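Local structure of transcription termination factor NusA (Planctomyces limnophilus, 4MTN) at residues 187-199 with 211-225. The protein probably takes part in both termination and antitermination of transcription, binding the core RNA polymerase and nascent RNA. Sequence-based numbering, arbitrary orientation.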
loop_
_atom_site.group_PDB
_atom_site.type_symbol
_atom_site.label_atom_id
_atom_site.label_comp_id
_atom_site.label_asym_id
_atom_site.label_seq_id
_atom_site.Cartn_x
_atom_site.Cartn_y
_atom_site.Cartn_z
ATOM N N ILE A 187 -21.756 3.488 5.383
ATOM C CA ILE A 187 -22.100 4.156 6.634
ATOM C C ILE A 187 -22.245 5.664 6.449
ATOM O O ILE A 187 -21.254 6.366 6.248
ATOM C CB ILE A 187 -21.049 3.884 7.724
ATOM C CG1 ILE A 187 -20.818 2.380 7.876
ATOM C CG2 ILE A 187 -21.482 4.500 9.047
ATOM C CD1 ILE A 187 -19.855 2.018 8.985
ATOM N N PRO A 188 -23.488 6.168 6.526
ATOM C CA PRO A 188 -23.779 7.594 6.342
ATOM C C PRO A 188 -23.046 8.494 7.335
ATOM O O PRO A 188 -22.684 9.610 6.976
ATOM C CB PRO A 188 -25.298 7.676 6.549
ATOM C CG PRO A 188 -25.666 6.423 7.265
ATOM C CD PRO A 188 -24.710 5.388 6.773
ATOM N N GLU A 189 -22.825 8.018 8.558
ATOM C CA GLU A 189 -22.104 8.808 9.553
ATOM C C GLU A 189 -20.668 9.094 9.114
ATOM O O GLU A 189 -20.098 10.123 9.471
ATOM C CB GLU A 189 -22.096 8.099 10.909
ATOM C CG GLU A 189 -23.431 8.095 11.635
ATOM C CD GLU A 189 -24.262 6.861 11.338
ATOM O OE1 GLU A 189 -24.166 6.327 10.214
ATOM O OE2 GLU A 189 -25.005 6.421 12.239
ATOM N N VAL A 190 -20.087 8.179 8.345
ATOM C CA VAL A 190 -18.707 8.327 7.902
ATOM C C VAL A 190 -18.583 9.287 6.715
ATOM O O VAL A 190 -17.675 10.120 6.680
ATOM C CB VAL A 190 -18.093 6.964 7.529
ATOM C CG1 VAL A 190 -16.655 7.134 7.069
ATOM C CG2 VAL A 190 -18.155 6.020 8.718
ATOM N N ASN A 191 -19.496 9.185 5.754
ATOM C CA ASN A 191 -19.451 10.064 4.587
ATOM C C ASN A 191 -19.980 11.460 4.899
ATOM O O ASN A 191 -19.736 12.404 4.149
ATOM C CB ASN A 191 -20.224 9.456 3.410
ATOM C CG ASN A 191 -21.678 9.162 3.740
ATOM O OD1 ASN A 191 -22.412 10.029 4.211
ATOM N ND2 ASN A 191 -22.101 7.930 3.481
ATOM N N GLU A 192 -20.707 11.586 6.006
ATOM C CA GLU A 192 -21.165 12.889 6.480
ATOM C C GLU A 192 -20.135 13.492 7.430
ATOM O O GLU A 192 -20.378 14.532 8.042
ATOM C CB GLU A 192 -22.527 12.779 7.171
ATOM C CG GLU A 192 -23.688 12.457 6.236
ATOM C CD GLU A 192 -24.113 13.640 5.387
ATOM O OE1 GLU A 192 -23.637 14.766 5.642
ATOM O OE2 GLU A 192 -24.931 13.441 4.464
ATOM N N ARG A 193 -19.005 12.796 7.566
ATOM C CA ARG A 193 -17.826 13.270 8.298
ATOM C C ARG A 193 -18.000 13.270 9.819
ATOM O O ARG A 193 -17.067 13.609 10.547
ATOM C CB ARG A 193 -17.424 14.671 7.823
ATOM C CG ARG A 193 -17.081 14.750 6.345
ATOM C CD ARG A 193 -16.544 16.125 5.978
ATOM N NE ARG A 193 -15.418 16.506 6.826
ATOM C CZ ARG A 193 -14.161 16.133 6.609
ATOM N NH1 ARG A 193 -13.865 15.368 5.568
ATOM N NH2 ARG A 193 -13.200 16.525 7.435
ATOM N N ILE A 194 -19.188 12.902 10.291
ATOM C CA ILE A 194 -19.451 12.812 11.727
ATOM C C ILE A 194 -18.493 11.834 12.409
ATOM O O ILE A 194 -17.904 12.145 13.444
ATOM C CB ILE A 194 -20.902 12.378 12.009
ATOM C CG1 ILE A 194 -21.887 13.372 11.391
ATOM C CG2 ILE A 194 -21.141 12.249 13.506
ATOM C CD1 ILE A 194 -23.339 13.066 11.700
ATOM N N ILE A 195 -18.342 10.653 11.816
ATOM C CA ILE A 195 -17.404 9.651 12.314
ATOM C C ILE A 195 -16.190 9.565 11.393
ATOM O O ILE A 195 -16.333 9.544 10.171
ATOM C CB ILE A 195 -18.066 8.259 12.429
ATOM C CG1 ILE A 195 -19.300 8.327 13.328
ATOM C CG2 ILE A 195 -17.080 7.233 12.964
ATOM C CD1 ILE A 195 -19.002 8.777 14.741
ATOM N N GLU A 196 -14.997 9.524 11.979
ATOM C CA GLU A 196 -13.767 9.447 11.197
ATOM C C GLU A 196 -13.048 8.115 11.391
ATOM O O GLU A 196 -13.042 7.557 12.487
ATOM C CB GLU A 196 -12.828 10.599 11.563
ATOM C CG GLU A 196 -13.371 11.975 11.217
ATOM C CD GLU A 196 -12.426 13.089 11.616
ATOM O OE1 GLU A 196 -11.339 12.785 12.153
ATOM O OE2 GLU A 196 -12.768 14.270 11.395
ATOM N N ILE A 197 -12.442 7.611 10.320
ATOM C CA ILE A 197 -11.652 6.390 10.403
ATOM C C ILE A 197 -10.191 6.747 10.631
ATOM O O ILE A 197 -9.526 7.276 9.741
ATOM C CB ILE A 197 -11.782 5.539 9.127
ATOM C CG1 ILE A 197 -13.250 5.203 8.856
ATOM C CG2 ILE A 197 -10.955 4.272 9.244
ATOM C CD1 ILE A 197 -13.484 4.528 7.525
ATOM N N ARG A 198 -9.700 6.467 11.834
ATOM C CA ARG A 198 -8.346 6.845 12.219
ATOM C C ARG A 198 -7.277 5.861 11.748
ATOM O O ARG A 198 -6.222 6.266 11.257
ATOM C CB ARG A 198 -8.268 7.006 13.737
ATOM C CG ARG A 198 -9.276 7.999 14.288
ATOM C CD ARG A 198 -9.049 9.386 13.715
ATOM N NE ARG A 198 -7.763 9.938 14.130
ATOM C CZ ARG A 198 -7.559 10.566 15.282
ATOM N NH1 ARG A 198 -8.560 10.725 16.139
ATOM N NH2 ARG A 198 -6.354 11.034 15.580
ATOM N N SER A 199 -7.553 4.569 11.895
ATOM C CA SER A 199 -6.560 3.543 11.594
ATOM C C SER A 199 -7.201 2.275 11.046
ATOM O O SER A 199 -8.329 1.932 11.401
ATOM C CB SER A 199 -5.741 3.217 12.844
ATOM O OG SER A 199 -4.738 2.255 12.564
ATOM N N ALA A 211 -10.354 1.244 13.527
ATOM C CA ALA A 211 -10.376 2.157 14.665
ATOM C C ALA A 211 -11.009 3.487 14.267
ATOM O O ALA A 211 -10.520 4.171 13.368
ATOM C CB ALA A 211 -8.973 2.372 15.202
ATOM N N VAL A 212 -12.094 3.850 14.945
ATOM C CA VAL A 212 -12.849 5.052 14.605
ATOM C C VAL A 212 -12.934 6.030 15.777
ATOM O O VAL A 212 -12.726 5.655 16.930
ATOM C CB VAL A 212 -14.277 4.704 14.145
ATOM C CG1 VAL A 212 -14.239 3.855 12.883
ATOM C CG2 VAL A 212 -15.034 3.985 15.254
ATOM N N SER A 213 -13.240 7.287 15.470
ATOM C CA SER A 213 -13.367 8.318 16.494
ATOM C C SER A 213 -14.362 9.395 16.077
ATOM O O SER A 213 -14.726 9.499 14.905
ATOM C CB SER A 213 -12.008 8.955 16.788
ATOM O OG SER A 213 -11.610 9.812 15.733
ATOM N N CYS A 214 -14.805 10.189 17.047
ATOM C CA CYS A 214 -15.730 11.285 16.782
ATOM C C CYS A 214 -15.300 12.552 17.512
ATOM O O CYS A 214 -14.779 12.489 18.627
ATOM C CB CYS A 214 -17.151 10.901 17.192
ATOM S SG CYS A 214 -18.384 12.177 16.852
ATOM N N ALA A 215 -15.520 13.701 16.876
ATOM C CA ALA A 215 -15.172 14.990 17.463
ATOM C C ALA A 215 -15.974 15.242 18.734
ATOM O O ALA A 215 -15.449 15.755 19.723
ATOM C CB ALA A 215 -15.402 16.109 16.460
ATOM N N ASP A 216 -17.251 14.878 18.697
ATOM C CA ASP A 216 -18.114 14.988 19.863
ATOM C C ASP A 216 -17.747 13.902 20.872
ATOM O O ASP A 216 -17.729 12.718 20.542
ATOM C CB ASP A 216 -19.583 14.875 19.454
ATOM C CG ASP A 216 -20.534 15.378 20.524
ATOM O OD1 ASP A 216 -20.169 15.351 21.718
ATOM O OD2 ASP A 216 -21.655 15.800 20.168
ATOM N N SER A 217 -17.455 14.314 22.101
ATOM C CA SER A 217 -17.033 13.380 23.139
ATOM C C SER A 217 -18.210 12.587 23.699
ATOM O O SER A 217 -18.033 11.493 24.236
ATOM C CB SER A 217 -16.319 14.127 24.269
ATOM O OG SER A 217 -17.133 15.161 24.795
ATOM N N ASN A 218 -19.412 13.140 23.567
ATOM C CA ASN A 218 -20.615 12.488 24.069
ATOM C C ASN A 218 -21.184 11.481 23.074
ATOM O O ASN A 218 -22.177 10.811 23.354
ATOM C CB ASN A 218 -21.677 13.531 24.422
ATOM C CG ASN A 218 -21.225 14.473 25.520
ATOM O OD1 ASN A 218 -21.177 15.689 25.332
ATOM N ND2 ASN A 218 -20.891 13.915 26.678
ATOM N N ILE A 219 -20.547 11.382 21.912
ATOM C CA ILE A 219 -20.980 10.451 20.876
ATOM C C ILE A 219 -20.086 9.214 20.839
ATOM O O ILE A 219 -18.860 9.323 20.822
ATOM C CB ILE A 219 -20.985 11.122 19.486
ATOM C CG1 ILE A 219 -22.081 12.185 19.412
ATOM C CG2 ILE A 219 -21.173 10.085 18.382
ATOM C CD1 ILE A 219 -22.236 12.810 18.042
ATOM N N ASP A 220 -20.709 8.040 20.832
ATOM C CA ASP A 220 -19.980 6.781 20.738
ATOM C C ASP A 220 -19.737 6.431 19.272
ATOM O O ASP A 220 -20.671 6.088 18.548
ATOM C CB ASP A 220 -20.754 5.664 21.443
ATOM C CG ASP A 220 -20.165 4.290 21.189
ATOM O OD1 ASP A 220 -18.926 4.172 21.081
ATOM O OD2 ASP A 220 -20.949 3.323 21.101
ATOM N N PRO A 221 -18.471 6.511 18.835
ATOM C CA PRO A 221 -18.111 6.334 17.423
ATOM C C PRO A 221 -18.343 4.912 16.918
ATOM O O PRO A 221 -18.754 4.730 15.771
ATOM C CB PRO A 221 -16.621 6.689 17.395
ATOM C CG PRO A 221 -16.143 6.413 18.777
ATOM C CD PRO A 221 -17.291 6.745 19.685
ATOM N N VAL A 222 -18.089 3.921 17.764
ATOM C CA VAL A 222 -18.301 2.530 17.382
ATOM C C VAL A 222 -19.785 2.252 17.191
ATOM O O VAL A 222 -20.196 1.702 16.169
ATOM C CB VAL A 222 -17.733 1.557 18.432
ATOM C CG1 VAL A 222 -17.988 0.120 18.011
ATOM C CG2 VAL A 222 -16.247 1.801 18.628
ATOM N N GLY A 223 -20.584 2.650 18.178
ATOM C CA GLY A 223 -22.022 2.446 18.140
ATOM C C GLY A 223 -22.688 3.108 16.950
ATOM O O GLY A 223 -23.713 2.633 16.461
ATOM N N ALA A 224 -22.102 4.207 16.485
ATOM C CA ALA A 224 -22.610 4.910 15.314
ATOM C C ALA A 224 -22.386 4.084 14.051
ATOM O O ALA A 224 -23.227 4.067 13.152
ATOM C CB ALA A 224 -21.952 6.273 15.184
ATOM N N CYS A 225 -21.247 3.400 13.989
ATOM C CA CYS A 225 -20.932 2.538 12.855
ATOM C C CYS A 225 -21.770 1.266 12.885
ATOM O O CYS A 225 -22.215 0.780 11.846
ATOM C CB CYS A 225 -19.444 2.182 12.844
ATOM S SG CYS A 225 -18.341 3.592 12.603
#
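Strands 195-203 and 207-214 form the beta hairpin of the first NusA KH domain. On one face, the Ile195 side chain meets Val212 and Cys214 and reaches helix 221-226. Ile197 CG1 lies beside Val212 CG1. The strands run antiparallel. Glu196 and Ser213 are a hydrogen-bonded pair, with Glu196 N 2.9 Å from Ser213 O and Ser213 N 3.0 Å from Glu196 O. Past Ile197 the register slips by one: Arg198 and Ser199 stand together opposite Ala211 in a classic beta bulge. Ala211 O accepts a bond from Arg198 N and a weak one from Ser199 N.

Ile195 carries the apolar core. With CG1 beside the backbone N (chi1 -57°) and a second bend at chi2 (-60°), its CD1 lies 3.7 Å from Cys214 CB and equally near Pro221 CA. CG1 packs on Ala224 CB at 3.8 Å, and CG2 on Cys225 SG at 3.9 Å. Cut back to an alanine, this position would probably leave a gap between Cys214, Pro221 and Ala224, and Cys225 SG would lose its contact with CG2.

On the other face, the bent Arg198 chain folds over Ser213. Its NH1 donates to Ser213 OG at 3.2 Å, in the guanidinium plane. Arg232 of helix 231-239 ties the segments together, by a salt bridge to Glu189 OE1 and a hydrogen bond to Ala224 O. Helix 176-186, the hairpin, helices 221-226 and 231-239, then strand 244-249 parallel to 207-214 give the alpha-beta-beta-alpha-alpha-beta order of the type II KH fold.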